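Mandelate racemase/muconate lactonizing protein (Thermobispora bispora, PDB 3VC5) probably catalyses the magnesium-dependent dehydration of D-glucarate to 5-dehydro-4-deoxy-D-glucarate, as a member of the mandelate racemase/muconate lactonizing enzyme family. Local coordinates at residues 223-226 / 227-231; 351-354 / 355-359; 424-427 / 428-431. One frame throughout, in Å; residues are numbered along the deposited sequence.

Contact 1 (223-226 / 227-231); sequences AIQA and LRDAF
L227 N bonds back to A223 O at 2.9 Å, the first of four consecutive i to i+4 hydrogen bonds across this junction, with a fifth following from F231; together they carry regular alpha-helical bonding up to the C-terminal end of helix 217-230. The helix is the crossover of a beta-alpha-beta unit, set between strands 208-211 and 236-239 of the enolase-type barrel domain. R228 N, D229 N and A230 N follow on I224 O, Q225 O and A226 O, and the bond from A230 N to A226 O is 3.0 Å long with an N-H...O angle of 147°.

Side chains add little to one another here; they lean mostly on backbone carbonyls. L227 has CG anti to its own carbonyl carbon (chi1 -69°), which lays the branch point over the preceding turn, with CG 3.3 Å from A223 O. Its CD1 then meets I224 CD1 at 4.3 Å, a loose apolar touch on the buried side. On the outer side, the carboxylate of D229 bends back toward Q225 O, with OD2 3.3 Å from that oxygen; both are acceptors and no bond forms.

Around this turn the buried side packs on both strands and on a neighbouring helix. A223 and I224 pack on L210, and L227 on I208, both of strand 208-211, while I224 also reaches L236 of the next strand. I192 and A196 of helix 189-203 cover L227. R228 has a bent chain that turns its guanidinium away from the preceding turn, and NH1 bonds to L234 O in the loop leading to strand 236-239. F231 is the first residue to leave helical angles, and its N completes the series on L227 O at 2.8 Å.

Contact 2 (351-354 / 355-359); sequences THLA and AATPA
T357 OG1 donates to L353 O over 2.7 Å, so a threonine side chain takes up a carbonyl at the C-terminal end of helix 344-355, a helix of the enolase-type barrel domain. The hydroxyl stands beside its own backbone N and anti to the carbonyl carbon (chi1 -58°), a rotation that turns it back over the last turn; the donor is tilted 30° from the carbonyl plane. The same oxygen receives a weak second bond from A356 N. L353 CD1 lies 3.5 Å from T357 OG1, the two side chains crossing at an angle.

The remaining donors show how the helix runs out. A355 N keeps a regular bond to T351 O at 2.8 Å, A356 N reaches H352 O at a longer 3.2 Å, and T357 N has a weak bond to A354 O. A356 is the first residue to leave helical angles.

Several other polar groups find partners beyond the turn. T351 OG1 bonds to Y164 OH and L347 O, H352 through NE2 to L397 O and through ND1 to A151 N. T351, A354 and A355 pack on V162 of strand 161-169, and H96 of the second subunit packs on P358 and bonds weakly to A356 O.

Every touching residue is buried, and where the i to i+4 series stops, buried carbonyls are met by a side-chain hydroxyl (L353 O) and by R159 (T357 O, and weakly A354 O).

Contact 3 (424-427 / 428-431); sequences EGYM and RSFD
S429 OG donates to Y426 O over 2.7 Å, meeting a lone pair within the plane of the carbonyl, near the end of helix 423-430. This is a short surface helix close to the C-terminus of the chain, and its Y426 and M427 pack on V46 of strand 45-46. S429 N takes the same oxygen from above that plane, leaving one carbonyl held by two groups of one residue. The hydroxyl sits between the backbone N and the carbonyl carbon (chi1 79°), which swings it back onto the preceding turn. M427 O is likewise shared: D431 N approaches in its plane at 2.9 Å and F430 N from above it, so bonds to i+3 and i+4 converge as the helix runs out. Just before these, R428 N keeps a regular bond to E424 O.

E424 and R428 run alongside each other in one direction, with carboxylate and guanidinium stacked face to face, their planes 6° apart. E424 CD rests over the centre of the R428 guanidinium, 3.7 Å above its plane. The separation of 3.7 Å from E424 OE2 to R428 NH2 makes a long salt bridge: the oxygen sits well off the guanidinium plane, where no N-H is aimed at it, and the attraction is probably mainly electrostatic, added to the flat packing of the two groups. Directed bonds are supplied by the following tail: R428 NE to F434 O, R428 NH2 to S435 OG and E424 OE2 to T436 N.

The aromatic pair comes last. F430 presents its edge to the face of Y426 in a T-shaped stack, with centroids 5.0 Å apart and planes at 71°. Y426 OH is bound by H175 ND1, and W172 adds another edge-to-face partner to F430. The closest approach of the two rings is F430 CZ to Y426 CE1, at 3.5 Å.

The three contacts come in series along the chain, each within the final turns of a helix or just beyond them. Contacts 1 and 2 share the enolase-type barrel domain: helix 217-230 links strands 208-211 and 236-239, and helix 344-355 follows strand 334-337, all three strands lying in one sheet. Their centres are 29 Å apart. Contact 3, on helix 423-430, has its centre 30 Å from that of contact 1, with nearest atoms about 17 Å apart; it lies across the chain's centre from contact 2, with centres 38 Å apart. None touches another; they are three separate local helix-end arrangements: on a barrel crossover, buried beside the second subunit, and on the surface.

Contact 1 (223-226 / 227-231)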
loop_
_atom_site.group_PDB
_atom_site.type_symbol
_atom_site.label_atom_id
_atom_site.label_comp_id
_atom_site.label_asym_id
_atom_site.label_seq_id
_atom_site.Cartn_x
_atom_site.Cartn_y
_atom_site.Cartn_z
ATOM N N ALA A 223 22.298 -19.092 -26.140
ATOM C CA ALA A 223 21.884 -19.911 -24.997
ATOM C C ALA A 223 20.375 -19.795 -24.770
ATOM O O ALA A 223 19.683 -20.787 -24.508
ATOM C CB ALA A 223 22.619 -19.484 -23.754
ATOM N N ILE A 224 19.863 -18.570 -24.833
ATOM C CA ILE A 224 18.415 -18.369 -24.730
ATOM C C ILE A 224 17.669 -19.154 -25.813
ATOM O O ILE A 224 16.666 -19.817 -25.540
ATOM C CB ILE A 224 18.038 -16.868 -24.820
ATOM C CG1 ILE A 224 18.405 -16.151 -23.516
ATOM C CG2 ILE A 224 16.551 -16.707 -25.129
ATOM C CD1 ILE A 224 17.647 -16.666 -22.280
ATOM N N GLN A 225 18.152 -19.095 -27.047
ATOM C CA GLN A 225 17.501 -19.847 -28.105
ATOM C C GLN A 225 17.553 -21.353 -27.877
ATOM O O GLN A 225 16.597 -22.077 -28.176
ATOM C CB GLN A 225 18.130 -19.490 -29.449
ATOM C CG GLN A 225 17.579 -18.222 -30.034
ATOM C CD GLN A 225 16.175 -18.428 -30.587
ATOM O OE1 GLN A 225 15.510 -17.473 -30.988
ATOM N NE2 GLN A 225 15.720 -19.685 -30.611
ATOM N N ALA A 226 18.679 -21.826 -27.365
ATOM C CA ALA A 226 18.822 -23.242 -27.053
ATOM C C ALA A 226 17.864 -23.664 -25.949
ATOM O O ALA A 226 17.370 -24.805 -25.947
ATOM C CB ALA A 226 20.262 -23.551 -26.647
ATOM N N LEU A 227 17.641 -22.770 -24.981
ATOM C CA LEU A 227 16.696 -23.040 -23.908
ATOM C C LEU A 227 15.273 -23.105 -24.460
ATOM O O LEU A 227 14.491 -23.991 -24.085
ATOM C CB LEU A 227 16.811 -21.996 -22.778
ATOM C CG LEU A 227 18.103 -22.044 -21.951
ATOM C CD1 LEU A 227 18.307 -20.773 -21.135
ATOM C CD2 LEU A 227 18.108 -23.297 -21.039
ATOM N N ARG A 228 14.941 -22.203 -25.359
ATOM C CA ARG A 228 13.637 -22.208 -25.999
ATOM C C ARG A 228 13.367 -23.495 -26.762
ATOM O O ARG A 228 12.284 -23.994 -26.741
ATOM C CB ARG A 228 13.495 -21.028 -26.938
ATOM C CG ARG A 228 12.243 -21.007 -27.734
ATOM C CD ARG A 228 11.054 -21.341 -26.919
ATOM N NE ARG A 228 10.522 -20.173 -26.229
ATOM C CZ ARG A 228 10.281 -20.124 -24.925
ATOM N NH1 ARG A 228 10.528 -21.166 -24.146
ATOM N NH2 ARG A 228 9.794 -19.027 -24.405
ATOM N N ASP A 229 14.375 -24.010 -27.417
ATOM C CA ASP A 229 14.195 -25.234 -28.199
ATOM C C ASP A 229 14.096 -26.450 -27.298
ATOM O O ASP A 229 13.348 -27.371 -27.591
ATOM C CB ASP A 229 15.349 -25.436 -29.168
ATOM C CG ASP A 229 15.424 -24.352 -30.219
ATOM O OD1 ASP A 229 14.398 -23.676 -30.491
ATOM O OD2 ASP A 229 16.520 -24.184 -30.775
ATOM N N ALA A 230 14.847 -26.445 -26.197
ATOM C CA ALA A 230 14.865 -27.580 -25.281
ATOM C C ALA A 230 13.642 -27.598 -24.367
ATOM O O ALA A 230 13.198 -28.669 -23.956
ATOM C CB ALA A 230 16.136 -27.568 -24.458
ATOM N N PHE A 231 13.091 -26.416 -24.078
ATOM C CA PHE A 231 11.973 -26.278 -23.148
ATOM C C PHE A 231 10.809 -25.470 -23.730
ATOM O O PHE A 231 10.494 -24.376 -23.243
ATOM C CB PHE A 231 12.463 -25.647 -21.824
ATOM C CG PHE A 231 13.547 -26.443 -21.160
ATOM C CD1 PHE A 231 13.233 -27.574 -20.402
ATOM C CD2 PHE A 231 14.882 -26.095 -21.330
ATOM C CE1 PHE A 231 14.242 -28.332 -19.803
ATOM C CE2 PHE A 231 15.895 -26.840 -20.751
ATOM C CZ PHE A 231 15.576 -27.971 -19.979
#

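Contact 2 (351-354 / 355-359)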
loop_
_atom_site.group_PDB
_atom_site.type_symbol
_atom_site.label_atom_id
_atom_site.label_comp_id
_atom_site.label_asym_id
_atom_site.label_seq_id
_atom_site.Cartn_x
_atom_site.Cartn_y
_atom_site.Cartn_z
ATOM N N THR A 351 7.690 -16.163 0.100
ATOM C CA THR A 351 6.547 -16.971 -0.281
ATOM C C THR A 351 5.232 -16.424 0.294
ATOM O O THR A 351 4.237 -16.338 -0.418
ATOM C CB THR A 351 6.794 -18.441 0.120
ATOM O OG1 THR A 351 7.957 -18.910 -0.587
ATOM C CG2 THR A 351 5.579 -19.330 -0.205
ATOM N N HIS A 352 5.228 -16.033 1.568
ATOM C CA HIS A 352 4.025 -15.427 2.131
ATOM C C HIS A 352 3.696 -14.124 1.416
ATOM O O HIS A 352 2.517 -13.848 1.134
ATOM C CB HIS A 352 4.176 -15.160 3.658
ATOM C CG HIS A 352 4.071 -16.396 4.485
ATOM N ND1 HIS A 352 2.862 -16.867 4.955
ATOM C CD2 HIS A 352 5.022 -17.242 4.960
ATOM C CE1 HIS A 352 3.072 -17.970 5.660
ATOM N NE2 HIS A 352 4.371 -18.219 5.678
ATOM N N LEU A 353 4.722 -13.316 1.138
ATOM C CA LEU A 353 4.476 -12.039 0.454
ATOM C C LEU A 353 3.864 -12.304 -0.931
ATOM O O LEU A 353 2.814 -11.738 -1.301
ATOM C CB LEU A 353 5.784 -11.246 0.314
ATOM C CG LEU A 353 5.734 -9.995 -0.590
ATOM C CD1 LEU A 353 4.733 -8.939 -0.058
ATOM C CD2 LEU A 353 7.140 -9.414 -0.713
ATOM N N ALA A 354 4.517 -13.153 -1.726
ATOM C CA ALA A 354 3.987 -13.421 -3.076
ATOM C C ALA A 354 2.597 -14.080 -3.033
ATOM O O ALA A 354 1.739 -13.771 -3.868
ATOM C CB ALA A 354 4.957 -14.285 -3.879
ATOM N N ALA A 355 2.377 -15.010 -2.094
ATOM C CA ALA A 355 1.089 -15.707 -2.038
ATOM C C ALA A 355 -0.082 -14.766 -1.758
ATOM O O ALA A 355 -1.208 -15.012 -2.212
ATOM C CB ALA A 355 1.122 -16.846 -0.965
ATOM N N ALA A 356 0.182 -13.714 -0.987
ATOM C CA ALA A 356 -0.874 -12.840 -0.470
ATOM C C ALA A 356 -0.937 -11.524 -1.224
ATOM O O ALA A 356 -1.653 -10.617 -0.790
ATOM C CB ALA A 356 -0.668 -12.552 1.052
ATOM N N THR A 357 -0.223 -11.405 -2.349
ATOM C CA THR A 357 -0.194 -10.119 -3.047
ATOM C C THR A 357 -0.721 -10.371 -4.445
ATOM O O THR A 357 -0.042 -10.972 -5.286
ATOM C CB THR A 357 1.251 -9.490 -3.062
ATOM O OG1 THR A 357 1.693 -9.338 -1.705
ATOM C CG2 THR A 357 1.266 -8.110 -3.796
ATOM N N PRO A 358 -1.956 -9.907 -4.711
ATOM C CA PRO A 358 -2.545 -10.227 -6.004
ATOM C C PRO A 358 -1.653 -9.863 -7.207
ATOM O O PRO A 358 -1.614 -10.610 -8.168
ATOM C CB PRO A 358 -3.846 -9.405 -6.018
ATOM C CG PRO A 358 -4.218 -9.275 -4.557
ATOM C CD PRO A 358 -2.911 -9.276 -3.780
ATOM N N ALA A 359 -0.945 -8.734 -7.162
ATOM C CA ALA A 359 -0.184 -8.285 -8.331
ATOM C C ALA A 359 1.143 -9.015 -8.597
ATOM O O ALA A 359 1.744 -8.828 -9.665
ATOM C CB ALA A 359 0.035 -6.763 -8.282
#

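Contact 3 (424-427 / 428-431)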
loop_
_atom_site.group_PDB
_atom_site.type_symbol
_atom_site.label_atom_id
_atom_site.label_comp_id
_atom_site.label_asym_id
_atom_site.label_seq_id
_atom_site.Cartn_x
_atom_site.Cartn_y
_atom_site.Cartn_z
ATOM N N GLU A 424 33.677 -8.458 -7.775
ATOM C CA GLU A 424 34.670 -7.895 -8.689
ATOM C C GLU A 424 36.107 -8.134 -8.217
ATOM O O GLU A 424 36.985 -8.504 -9.017
ATOM C CB GLU A 424 34.406 -6.399 -8.905
ATOM C CG GLU A 424 35.290 -5.742 -9.945
ATOM C CD GLU A 424 35.020 -4.255 -10.026
ATOM O OE1 GLU A 424 34.985 -3.588 -8.968
ATOM O OE2 GLU A 424 34.800 -3.750 -11.134
ATOM N N GLY A 425 36.356 -7.903 -6.931
ATOM C CA GLY A 425 37.676 -8.146 -6.352
ATOM C C GLY A 425 38.058 -9.606 -6.470
ATOM O O GLY A 425 39.222 -9.940 -6.762
ATOM N N TYR A 426 37.083 -10.483 -6.244
ATOM C CA TYR A 426 37.335 -11.921 -6.368
ATOM C C TYR A 426 37.682 -12.249 -7.835
ATOM O O TYR A 426 38.674 -12.958 -8.117
ATOM C CB TYR A 426 36.134 -12.727 -5.860
ATOM C CG TYR A 426 36.328 -14.238 -5.865
ATOM C CD1 TYR A 426 37.498 -14.822 -5.380
ATOM C CD2 TYR A 426 35.323 -15.071 -6.343
ATOM C CE1 TYR A 426 37.656 -16.204 -5.376
ATOM C CE2 TYR A 426 35.464 -16.443 -6.341
ATOM C CZ TYR A 426 36.646 -17.006 -5.880
ATOM O OH TYR A 426 36.772 -18.385 -5.867
ATOM N N MET A 427 36.913 -11.716 -8.786
ATOM C CA MET A 427 37.247 -11.972 -10.190
ATOM C C MET A 427 38.631 -11.409 -10.541
ATOM O O MET A 427 39.396 -12.038 -11.265
ATOM C CB MET A 427 36.215 -11.401 -11.175
ATOM C CG MET A 427 36.649 -11.597 -12.643
ATOM S SD MET A 427 36.716 -13.354 -13.089
ATOM C CE MET A 427 34.959 -13.633 -13.294
ATOM N N ARG A 428 38.934 -10.206 -10.060
ATOM C CA ARG A 428 40.230 -9.579 -10.313
ATOM C C ARG A 428 41.411 -10.405 -9.797
ATOM O O ARG A 428 42.537 -10.275 -10.298
ATOM C CB ARG A 428 40.268 -8.168 -9.718
ATOM C CG ARG A 428 39.526 -7.141 -10.558
ATOM C CD ARG A 428 39.438 -5.794 -9.844
ATOM N NE ARG A 428 38.999 -4.727 -10.741
ATOM C CZ ARG A 428 38.681 -3.497 -10.341
ATOM N NH1 ARG A 428 38.737 -3.176 -9.050
ATOM N NH2 ARG A 428 38.298 -2.586 -11.228
ATOM N N SER A 429 41.178 -11.259 -8.804
ATOM C CA SER A 429 42.272 -12.081 -8.297
ATOM C C SER A 429 42.735 -13.105 -9.353
ATOM O O SER A 429 43.873 -13.604 -9.301
ATOM C CB SER A 429 41.894 -12.751 -6.969
ATOM O OG SER A 429 41.075 -13.898 -7.176
ATOM N N PHE A 430 41.860 -13.376 -10.327
ATOM C CA PHE A 430 42.148 -14.288 -11.441
ATOM C C PHE A 430 42.478 -13.528 -12.738
ATOM O O PHE A 430 43.388 -13.898 -13.475
ATOM C CB PHE A 430 40.969 -15.229 -11.679
ATOM C CG PHE A 430 40.493 -15.923 -10.434
ATOM C CD1 PHE A 430 41.314 -16.814 -9.766
ATOM C CD2 PHE A 430 39.233 -15.682 -9.924
ATOM C CE1 PHE A 430 40.900 -17.460 -8.622
ATOM C CE2 PHE A 430 38.803 -16.331 -8.764
ATOM C CZ PHE A 430 39.642 -17.216 -8.108
ATOM N N ASP A 431 41.730 -12.464 -13.007
ATOM C CA ASP A 431 41.943 -11.624 -14.180
ATOM C C ASP A 431 42.055 -10.160 -13.729
ATOM O O ASP A 431 41.038 -9.486 -13.548
ATOM C CB ASP A 431 40.770 -11.818 -15.153
ATOM C CG ASP A 431 40.805 -10.861 -16.312
ATOM O OD1 ASP A 431 41.879 -10.265 -16.559
ATOM O OD2 ASP A 431 39.751 -10.710 -16.977
#